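Local coordinates for protein MmeI (Methylophilus methylotrophus, PDB 5HR4) that is a Type IIL restriction-modification enzyme that binds DNA and probably methylates adenine at N6, using S-adenosyl-L-methionine as methyl donor, at residues 234-239 with 252-257; 520-525 with 557-562; 561-566 with 596-601. All blocks are in the same frame, centred on the assembly; numbering follows the deposited sequence.

Contact 1 (234-239 with 252-257)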
loop_
_atom_site.group_PDB
_atom_site.type_symbol
_atom_site.label_atom_id
_atom_site.label_comp_id
_atom_site.label_asym_id
_atom_site.label_seq_id
_atom_site.Cartn_x
_atom_site.Cartn_y
_atom_site.Cartn_z
ATOM N N TYR A 234 -29.475 -10.043 -26.345
ATOM C CA TYR A 234 -30.122 -9.163 -27.307
ATOM C C TYR A 234 -31.473 -8.685 -26.781
ATOM O O TYR A 234 -31.809 -7.502 -26.919
ATOM C CB TYR A 234 -30.264 -9.839 -28.678
ATOM C CG TYR A 234 -31.306 -9.161 -29.538
ATOM C CD1 TYR A 234 -31.013 -8.002 -30.265
ATOM C CD2 TYR A 234 -32.611 -9.649 -29.585
ATOM C CE1 TYR A 234 -32.006 -7.368 -31.028
ATOM C CE2 TYR A 234 -33.591 -9.030 -30.345
ATOM C CZ TYR A 234 -33.289 -7.899 -31.064
ATOM O OH TYR A 234 -34.293 -7.312 -31.800
ATOM N N VAL A 235 -32.255 -9.576 -26.152
ATOM C CA VAL A 235 -33.556 -9.166 -25.620
ATOM C C VAL A 235 -33.389 -8.049 -24.601
ATOM O O VAL A 235 -34.028 -6.996 -24.707
ATOM C CB VAL A 235 -34.311 -10.355 -25.001
ATOM C CG1 VAL A 235 -35.510 -9.831 -24.206
ATOM C CG2 VAL A 235 -34.776 -11.306 -26.071
ATOM N N LEU A 236 -32.534 -8.261 -23.592
ATOM C CA LEU A 236 -32.307 -7.254 -22.554
ATOM C C LEU A 236 -31.912 -5.882 -23.109
ATOM O O LEU A 236 -31.870 -4.913 -22.331
ATOM C CB LEU A 236 -31.228 -7.732 -21.591
ATOM C CG LEU A 236 -31.516 -9.001 -20.789
ATOM C CD1 LEU A 236 -30.234 -9.487 -20.137
ATOM C CD2 LEU A 236 -32.588 -8.736 -19.728
ATOM N N ASN A 237 -31.611 -5.774 -24.418
ATOM C CA ASN A 237 -31.334 -4.495 -25.068
ATOM C C ASN A 237 -32.474 -4.034 -25.962
ATOM O O ASN A 237 -32.385 -2.941 -26.536
ATOM C CB ASN A 237 -30.053 -4.567 -25.908
ATOM C CG ASN A 237 -29.408 -3.180 -26.147
ATOM O OD1 ASN A 237 -29.395 -2.304 -25.255
ATOM N ND2 ASN A 237 -28.860 -2.983 -27.353
ATOM N N THR A 238 -33.536 -4.832 -26.090
ATOM C CA THR A 238 -34.623 -4.564 -27.019
ATOM C C THR A 238 -35.840 -4.094 -26.245
ATOM O O THR A 238 -36.415 -4.887 -25.487
ATOM C CB THR A 238 -34.980 -5.809 -27.832
ATOM O OG1 THR A 238 -33.866 -6.196 -28.649
ATOM C CG2 THR A 238 -36.189 -5.526 -28.713
ATOM N N PRO A 239 -36.283 -2.851 -26.411
ATOM C CA PRO A 239 -37.545 -2.432 -25.790
ATOM C C PRO A 239 -38.689 -3.341 -26.210
ATOM O O PRO A 239 -38.646 -3.993 -27.254
ATOM C CB PRO A 239 -37.743 -1.001 -26.298
ATOM C CG PRO A 239 -36.820 -0.866 -27.452
ATOM C CD PRO A 239 -35.683 -1.795 -27.239
ATOM N N ALA A 252 -39.496 -13.532 -23.434
ATOM C CA ALA A 252 -40.241 -12.282 -23.339
ATOM C C ALA A 252 -40.474 -11.837 -21.892
ATOM O O ALA A 252 -40.813 -10.675 -21.663
ATOM C CB ALA A 252 -41.568 -12.417 -24.105
ATOM N N ALA A 253 -40.268 -12.706 -20.907
ATOM C CA ALA A 253 -40.439 -12.287 -19.523
ATOM C C ALA A 253 -39.311 -11.395 -19.020
ATOM O O ALA A 253 -39.438 -10.836 -17.930
ATOM C CB ALA A 253 -40.575 -13.511 -18.619
ATOM N N PHE A 254 -38.279 -11.242 -19.741
ATOM C CA PHE A 254 -37.159 -10.454 -19.234
ATOM C C PHE A 254 -37.324 -8.991 -19.608
ATOM O O PHE A 254 -37.671 -8.678 -20.746
ATOM C CB PHE A 254 -35.832 -10.958 -19.799
ATOM C CG PHE A 254 -35.380 -12.247 -19.211
ATOM C CD1 PHE A 254 -34.534 -12.260 -18.115
ATOM C CD2 PHE A 254 -35.806 -13.444 -19.737
ATOM C CE1 PHE A 254 -34.120 -13.456 -17.556
ATOM C CE2 PHE A 254 -35.396 -14.640 -19.187
ATOM C CZ PHE A 254 -34.555 -14.646 -18.090
ATOM N N PRO A 255 -37.053 -8.079 -18.689
ATOM C CA PRO A 255 -37.300 -6.660 -18.972
ATOM C C PRO A 255 -36.270 -6.114 -19.938
ATOM O O PRO A 255 -35.200 -6.691 -20.133
ATOM C CB PRO A 255 -37.156 -6.001 -17.597
ATOM C CG PRO A 255 -36.097 -6.884 -16.900
ATOM C CD PRO A 255 -36.366 -8.286 -17.392
ATOM N N TYR A 256 -36.593 -4.962 -20.505
ATOM C CA TYR A 256 -35.617 -4.153 -21.230
ATOM C C TYR A 256 -34.688 -3.437 -20.243
ATOM O O TYR A 256 -35.153 -2.792 -19.289
ATOM C CB TYR A 256 -36.371 -3.165 -22.131
ATOM C CG TYR A 256 -35.571 -2.027 -22.732
ATOM C CD1 TYR A 256 -34.557 -2.262 -23.663
ATOM C CD2 TYR A 256 -35.859 -0.700 -22.401
ATOM C CE1 TYR A 256 -33.831 -1.201 -24.222
ATOM C CE2 TYR A 256 -35.143 0.360 -22.952
ATOM C CZ TYR A 256 -34.131 0.114 -23.864
ATOM O OH TYR A 256 -33.419 1.187 -24.403
ATOM N N ILE A 257 -33.370 -3.562 -20.451
ATOM C CA ILE A 257 -32.376 -3.019 -19.524
ATOM C C ILE A 257 -31.542 -1.897 -20.166
ATOM O O ILE A 257 -31.362 -0.827 -19.572
ATOM C CB ILE A 257 -31.469 -4.140 -18.971
ATOM C CG1 ILE A 257 -32.319 -5.229 -18.323
ATOM C CG2 ILE A 257 -30.499 -3.591 -17.949
ATOM C CD1 ILE A 257 -32.787 -4.830 -16.929
#

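Contact 2 (520-525 with 557-562)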
loop_
_atom_site.group_PDB
_atom_site.type_symbol
_atom_site.label_atom_id
_atom_site.label_comp_id
_atom_site.label_asym_id
_atom_site.label_seq_id
_atom_site.Cartn_x
_atom_site.Cartn_y
_atom_site.Cartn_z
ATOM N N LYS A 520 0.536 14.424 -10.409
ATOM C CA LYS A 520 -0.613 14.435 -11.310
ATOM C C LYS A 520 -1.764 15.210 -10.692
ATOM O O LYS A 520 -2.158 16.265 -11.201
ATOM C CB LYS A 520 -1.036 13.004 -11.649
ATOM C CG LYS A 520 -0.371 12.470 -12.882
ATOM C CD LYS A 520 -0.784 13.278 -14.098
ATOM C CE LYS A 520 -0.812 12.440 -15.359
ATOM N NZ LYS A 520 -1.165 13.271 -16.555
ATOM N N ALA A 521 -2.304 14.704 -9.576
ATOM C CA ALA A 521 -3.338 15.426 -8.837
ATOM C C ALA A 521 -2.937 16.871 -8.595
ATOM O O ALA A 521 -3.732 17.788 -8.831
ATOM C CB ALA A 521 -3.615 14.732 -7.507
ATOM N N ALA A 522 -1.692 17.097 -8.160
ATOM C CA ALA A 522 -1.251 18.456 -7.849
ATOM C C ALA A 522 -1.291 19.359 -9.076
ATOM O O ALA A 522 -1.630 20.540 -8.969
ATOM C CB ALA A 522 0.150 18.439 -7.251
ATOM N N HIS A 523 -0.949 18.829 -10.252
ATOM C CA HIS A 523 -1.057 19.636 -11.466
ATOM C C HIS A 523 -2.512 19.793 -11.896
ATOM O O HIS A 523 -2.928 20.873 -12.324
ATOM C CB HIS A 523 -0.211 19.023 -12.588
ATOM C CG HIS A 523 1.251 19.348 -12.482
ATOM N ND1 HIS A 523 2.205 18.412 -12.132
ATOM C CD2 HIS A 523 1.920 20.513 -12.659
ATOM C CE1 HIS A 523 3.397 18.983 -12.111
ATOM N NE2 HIS A 523 3.252 20.257 -12.428
ATOM N N TYR A 524 -3.304 18.734 -11.744
ATOM C CA TYR A 524 -4.705 18.766 -12.139
ATOM C C TYR A 524 -5.495 19.826 -11.376
ATOM O O TYR A 524 -6.300 20.559 -11.965
ATOM C CB TYR A 524 -5.300 17.385 -11.910
ATOM C CG TYR A 524 -6.776 17.253 -12.203
ATOM C CD1 TYR A 524 -7.252 17.268 -13.506
ATOM C CD2 TYR A 524 -7.688 17.061 -11.183
ATOM C CE1 TYR A 524 -8.604 17.127 -13.770
ATOM C CE2 TYR A 524 -9.036 16.914 -11.442
ATOM C CZ TYR A 524 -9.486 16.944 -12.732
ATOM O OH TYR A 524 -10.825 16.791 -12.999
ATOM N N ILE A 525 -5.303 19.916 -10.057
ATOM C CA ILE A 525 -6.123 20.832 -9.264
ATOM C C ILE A 525 -5.607 22.254 -9.323
ATOM O O ILE A 525 -6.233 23.153 -8.743
ATOM C CB ILE A 525 -6.233 20.397 -7.785
ATOM C CG1 ILE A 525 -4.894 20.535 -7.068
ATOM C CG2 ILE A 525 -6.718 18.963 -7.691
ATOM C CD1 ILE A 525 -4.987 20.213 -5.589
ATOM N N LEU A 557 4.381 23.382 -5.310
ATOM C CA LEU A 557 3.205 23.540 -6.156
ATOM C C LEU A 557 1.999 24.070 -5.398
ATOM O O LEU A 557 0.922 24.203 -5.990
ATOM C CB LEU A 557 2.855 22.212 -6.824
ATOM C CG LEU A 557 3.849 21.761 -7.904
ATOM C CD1 LEU A 557 3.361 20.489 -8.587
ATOM C CD2 LEU A 557 4.085 22.860 -8.933
ATOM N N GLY A 558 2.163 24.396 -4.118
ATOM C CA GLY A 558 1.089 24.873 -3.290
ATOM C C GLY A 558 0.400 23.808 -2.468
ATOM O O GLY A 558 -0.578 24.123 -1.777
ATOM N N ILE A 559 0.868 22.559 -2.514
ATOM C CA ILE A 559 0.122 21.475 -1.889
ATOM C C ILE A 559 0.264 21.567 -0.383
ATOM O O ILE A 559 1.374 21.722 0.148
ATOM C CB ILE A 559 0.591 20.108 -2.395
ATOM C CG1 ILE A 559 0.261 19.951 -3.878
ATOM C CG2 ILE A 559 -0.110 19.018 -1.605
ATOM C CD1 ILE A 559 -1.196 19.802 -4.142
ATOM N N LYS A 560 -0.867 21.460 0.308
ATOM C CA LYS A 560 -0.935 21.559 1.750
ATOM C C LYS A 560 -1.628 20.307 2.269
ATOM O O LYS A 560 -2.624 19.870 1.687
ATOM C CB LYS A 560 -1.685 22.842 2.148
ATOM N N ILE A 561 -1.095 19.708 3.337
ATOM C CA ILE A 561 -1.677 18.492 3.908
ATOM C C ILE A 561 -2.682 18.879 4.979
ATOM O O ILE A 561 -2.322 19.536 5.961
ATOM C CB ILE A 561 -0.611 17.566 4.508
ATOM C CG1 ILE A 561 0.482 17.224 3.504
ATOM C CG2 ILE A 561 -1.257 16.279 4.992
ATOM C CD1 ILE A 561 1.583 16.453 4.162
ATOM N N ASN A 562 -3.925 18.420 4.827
ATOM C CA ASN A 562 -5.010 18.826 5.713
ATOM C C ASN A 562 -5.389 17.781 6.742
ATOM O O ASN A 562 -5.827 18.141 7.837
ATOM C CB ASN A 562 -6.238 19.188 4.889
ATOM C CG ASN A 562 -6.019 20.448 4.104
ATOM O OD1 ASN A 562 -5.639 21.476 4.684
ATOM N ND2 ASN A 562 -6.197 20.378 2.768
#

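Contact 3 (561-566 with 596-601)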
loop_
_atom_site.group_PDB
_atom_site.type_symbol
_atom_site.label_atom_id
_atom_site.label_comp_id
_atom_site.label_asym_id
_atom_site.label_seq_id
_atom_site.Cartn_x
_atom_site.Cartn_y
_atom_site.Cartn_z
ATOM N N ILE A 561 -1.095 19.708 3.337
ATOM C CA ILE A 561 -1.677 18.492 3.908
ATOM C C ILE A 561 -2.682 18.879 4.979
ATOM O O ILE A 561 -2.322 19.536 5.961
ATOM C CB ILE A 561 -0.611 17.566 4.508
ATOM C CG1 ILE A 561 0.482 17.224 3.504
ATOM C CG2 ILE A 561 -1.257 16.279 4.992
ATOM C CD1 ILE A 561 1.583 16.453 4.162
ATOM N N ASN A 562 -3.925 18.420 4.827
ATOM C CA ASN A 562 -5.010 18.826 5.713
ATOM C C ASN A 562 -5.389 17.781 6.742
ATOM O O ASN A 562 -5.827 18.141 7.837
ATOM C CB ASN A 562 -6.238 19.188 4.889
ATOM C CG ASN A 562 -6.019 20.448 4.104
ATOM O OD1 ASN A 562 -5.639 21.476 4.684
ATOM N ND2 ASN A 562 -6.197 20.378 2.768
ATOM N N PHE A 563 -5.251 16.504 6.419
ATOM C CA PHE A 563 -5.388 15.474 7.431
ATOM C C PHE A 563 -4.569 14.290 6.965
ATOM O O PHE A 563 -4.180 14.208 5.801
ATOM C CB PHE A 563 -6.850 15.092 7.671
ATOM C CG PHE A 563 -7.459 14.270 6.565
ATOM C CD1 PHE A 563 -7.380 12.878 6.585
ATOM C CD2 PHE A 563 -8.124 14.881 5.519
ATOM C CE1 PHE A 563 -7.947 12.117 5.578
ATOM C CE2 PHE A 563 -8.691 14.125 4.497
ATOM C CZ PHE A 563 -8.607 12.744 4.523
ATOM N N ALA A 564 -4.305 13.374 7.887
ATOM C CA ALA A 564 -3.449 12.243 7.571
ATOM C C ALA A 564 -3.666 11.155 8.602
ATOM O O ALA A 564 -3.800 11.449 9.791
ATOM C CB ALA A 564 -1.969 12.651 7.547
ATOM N N HIS A 565 -3.684 9.907 8.134
ATOM C CA HIS A 565 -3.616 8.719 8.978
ATOM C C HIS A 565 -2.180 8.219 8.997
ATOM O O HIS A 565 -1.631 7.862 7.950
ATOM C CB HIS A 565 -4.527 7.605 8.457
ATOM C CG HIS A 565 -5.982 7.820 8.720
ATOM N ND1 HIS A 565 -6.699 7.036 9.599
ATOM C CD2 HIS A 565 -6.863 8.713 8.205
ATOM C CE1 HIS A 565 -7.954 7.449 9.629
ATOM N NE2 HIS A 565 -8.081 8.463 8.789
ATOM N N ARG A 566 -1.585 8.144 10.182
ATOM C CA ARG A 566 -0.264 7.551 10.300
ATOM C C ARG A 566 -0.336 6.041 10.072
ATOM O O ARG A 566 -1.408 5.463 9.856
ATOM C CB ARG A 566 0.333 7.863 11.661
ATOM C CG ARG A 566 0.686 9.294 11.854
ATOM C CD ARG A 566 1.283 9.450 13.218
ATOM N NE ARG A 566 2.655 8.969 13.222
ATOM C CZ ARG A 566 3.609 9.494 12.459
ATOM N NH1 ARG A 566 3.323 10.492 11.639
ATOM N NH2 ARG A 566 4.845 9.024 12.505
ATOM N N ILE A 596 -6.237 17.467 11.423
ATOM C CA ILE A 596 -6.260 16.313 12.317
ATOM C C ILE A 596 -5.290 15.258 11.785
ATOM O O ILE A 596 -5.228 15.003 10.573
ATOM C CB ILE A 596 -7.687 15.752 12.493
ATOM C CG1 ILE A 596 -8.230 15.188 11.173
ATOM C CG2 ILE A 596 -8.597 16.832 13.068
ATOM C CD1 ILE A 596 -9.769 15.283 10.922
ATOM N N ILE A 597 -4.496 14.688 12.685
ATOM C CA ILE A 597 -3.674 13.517 12.408
ATOM C C ILE A 597 -4.306 12.366 13.169
ATOM O O ILE A 597 -4.485 12.458 14.386
ATOM C CB ILE A 597 -2.220 13.727 12.854
ATOM C CG1 ILE A 597 -1.557 14.849 12.056
ATOM C CG2 ILE A 597 -1.425 12.427 12.760
ATOM C CD1 ILE A 597 -0.217 15.239 12.622
ATOM N N TYR A 598 -4.679 11.304 12.470
ATOM C CA TYR A 598 -5.212 10.107 13.117
ATOM C C TYR A 598 -4.062 9.171 13.488
ATOM O O TYR A 598 -3.288 8.763 12.611
ATOM C CB TYR A 598 -6.188 9.385 12.187
ATOM C CG TYR A 598 -7.454 10.147 11.877
ATOM C CD1 TYR A 598 -7.469 11.150 10.929
ATOM C CD2 TYR A 598 -8.640 9.850 12.536
ATOM C CE1 TYR A 598 -8.628 11.836 10.644
ATOM C CE2 TYR A 598 -9.795 10.536 12.268
ATOM C CZ TYR A 598 -9.788 11.530 11.321
ATOM O OH TYR A 598 -10.961 12.205 11.042
ATOM N N GLU A 599 -3.960 8.813 14.771
ATOM C CA GLU A 599 -2.864 8.010 15.299
ATOM C C GLU A 599 -3.347 6.632 15.724
ATOM O O GLU A 599 -4.516 6.442 16.060
ATOM C CB GLU A 599 -2.214 8.703 16.482
ATOM C CG GLU A 599 -1.813 10.126 16.178
ATOM C CD GLU A 599 -0.965 10.714 17.279
ATOM O OE1 GLU A 599 -1.535 11.162 18.299
ATOM O OE2 GLU A 599 0.276 10.709 17.127
ATOM N N TYR A 600 -2.430 5.659 15.707
ATOM C CA TYR A 600 -2.763 4.270 16.021
ATOM C C TYR A 600 -1.877 3.762 17.149
ATOM O O TYR A 600 -0.653 3.732 17.002
ATOM C CB TYR A 600 -2.600 3.357 14.807
ATOM C CG TYR A 600 -3.529 3.637 13.651
ATOM C CD1 TYR A 600 -3.388 4.788 12.886
ATOM C CD2 TYR A 600 -4.521 2.728 13.296
ATOM C CE1 TYR A 600 -4.230 5.046 11.812
ATOM C CE2 TYR A 600 -5.361 2.974 12.232
ATOM C CZ TYR A 600 -5.212 4.132 11.485
ATOM O OH TYR A 600 -6.053 4.384 10.415
ATOM N N GLU A 601 -2.495 3.351 18.264
ATOM C CA GLU A 601 -1.792 2.581 19.287
ATOM C C GLU A 601 -1.450 1.200 18.732
ATOM O O GLU A 601 -0.276 0.875 18.539
ATOM C CB GLU A 601 -2.628 2.463 20.573
#

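Contact 1 (234-239 with 252-257)
Leu236 carries the tight half of this contact, through both its backbone and its side chain. Its carbonyl oxygen accepts the backbone N-H of Ile257 (N to O 2.8 Å) in a fairly straight bond, 156° at the hydrogen, with the donor tilted somewhat from the carbonyl plane. Next to that bond, the CD2 branch does the apolar work: it lies 3.8 Å from CG1 of Ile257 and 3.9 Å from CB of Phe254. The Leu236 and Ile257 chains run side by side and point the same way, and all three residues are buried. Phe205 meets the Phe254 ring edge-to-face, and Phe262 closes on Leu236 and Ile257.

The other half is closer to solvent, its Tyr256, Pro239 and Asn237 only partly buried. Here Tyr256, with CG anti to the backbone N (chi1 167°), turns its ring alongside Pro239. CB of Pro239 stands 4.2 Å from the centroid of the Tyr256 ring and almost exactly on its normal (4°), a CH-pi contact over one face. At the ring's edge, near its plane, CE1 of Tyr256 comes 3.2 Å from the carbonyl O of Asn237. The Tyr256 hydroxyl and the Asn237 amide oxygen each make a weak hydrogen bond to Asn258. Arg243 ties the two segments together from outside, its guanidinium giving one hydrogen bond to Thr238 O and another to Phe254 O.

OG1 of Thr238 reaches back to O of Tyr234 (3.0 Å). What results is a type I beta turn, Val235 to Thr238, following helix 225-235 and joined to 252-257 by one backbone hydrogen bond, with Asn258 adding a second to Leu236 just beyond the segment, within the helicase spacer domain of MmeI.

Contact 2 (520-525 with 557-562)
The small methyl of Ala522 is the bump on helix 517-524, and it sits in a hollow lined by Ile559 and Leu557. Its CB lies 3.7 Å from CD1 of Ile559 and 4.0 Å from CD1 of Leu557, so one short side chain meets the ends of two longer ones. With CG1 of Ile559 anti to its carbonyl carbon (chi1 -66°), its CD1 can come close to the helix backbone, 3.9 Å from CA of Ala522, because nothing larger stands at this point. One helical turn on, Ile525 crosses Ile559 at about a right angle and their CD1 methyls meet at 4.1 Å.

Both segments belong to the Rossmann-like methyltransferase domain: helix 517-524 lies between strands 477-480 and 532-538 in the chain, while Gly558 ends helix 544-556 in a Schellman motif just before strand 560-569. At its positive phi of 95° a CB would run into the carbonyl O of Leu557, which glycine avoids.

On the more exposed flank, Leu557 fills the step beside His523. Its CD1 methyl rests over one face of the imidazole, 4.0 Å from the ring centroid and offset toward the CE1-NE2 rim, in a CH-pi contact. No hydrogen bond joins the two segments, although Gln526 gives its side-chain NE2 to the carbonyl O of Leu557. Phe587 of strand 581-588 touches Ile559 as well as Ala521.

Contact 3 (561-566 with 596-601)
His565 and Tyr598, on adjacent parallel strands, stack their rings almost flat on one another: the planes differ by 3° and the centroids lie 4.2 Å apart, an offset stack. With CG of His565 anti to its carbonyl carbon (chi1 -75°), NE2 sits over the Tyr598 ring near its rim, while CB of Tyr598 lies over the imidazole, 3.6 Å from its centroid. At the imidazole edge, ND1 of His565 shares a hydrogen bond of 2.8 Å with OH of Tyr600. Covered on one face and held at its edge, the ring has little freedom to turn; a leucine here would probably leave the Tyr600 hydroxyl without this partner and Tyr598 without a flat ring to lie on.

Backbone bonds set the register. The amide of Tyr598 binds O of Ala564 (N to O 2.8 Å) and its carbonyl O takes N of Arg566 (3.0 Å), so Tyr598 bridges the residues flanking His565. Toward the start of the strands, the bond from Ala564 N to Ile596 O is longer, at 3.3 Å.

Helix 318-340 covers the face that carries Phe563, His565 and Tyr598: its Pro327 touches Phe563 and Tyr598, Lys323 NZ bonds the Tyr600 hydroxyl, and Lys323 O is weakly bonded to His565 NE2. Strand 581-588 flanks 560-569, with a classic beta bulge where Asn562 and Phe563 face Gly586, and strand 608-612 lies beyond 595-599.

In the fold
Contact 1 closes first along the chain, in the helicase spacer domain, and stands well apart: its centre is 47 Å from that of contact 2 and 50 Å from that of contact 3. The side chain of Phe254 is about 12 Å from the bound calcium ion. Contacts 2 and 3 belong together in the methyltransferase domain, their centres 18 Å apart. Their segments overlap at Ile561 and Asn562, though contact 2 is made just before the strand, by Leu557 and Ile559. It packs helix 517-524 against the turn leading into strand 560-569; contact 3 joins that strand to 595-599. Together they hold the later part of the domain's mixed sheet and a helix beside it, away from the sinefungin pocket.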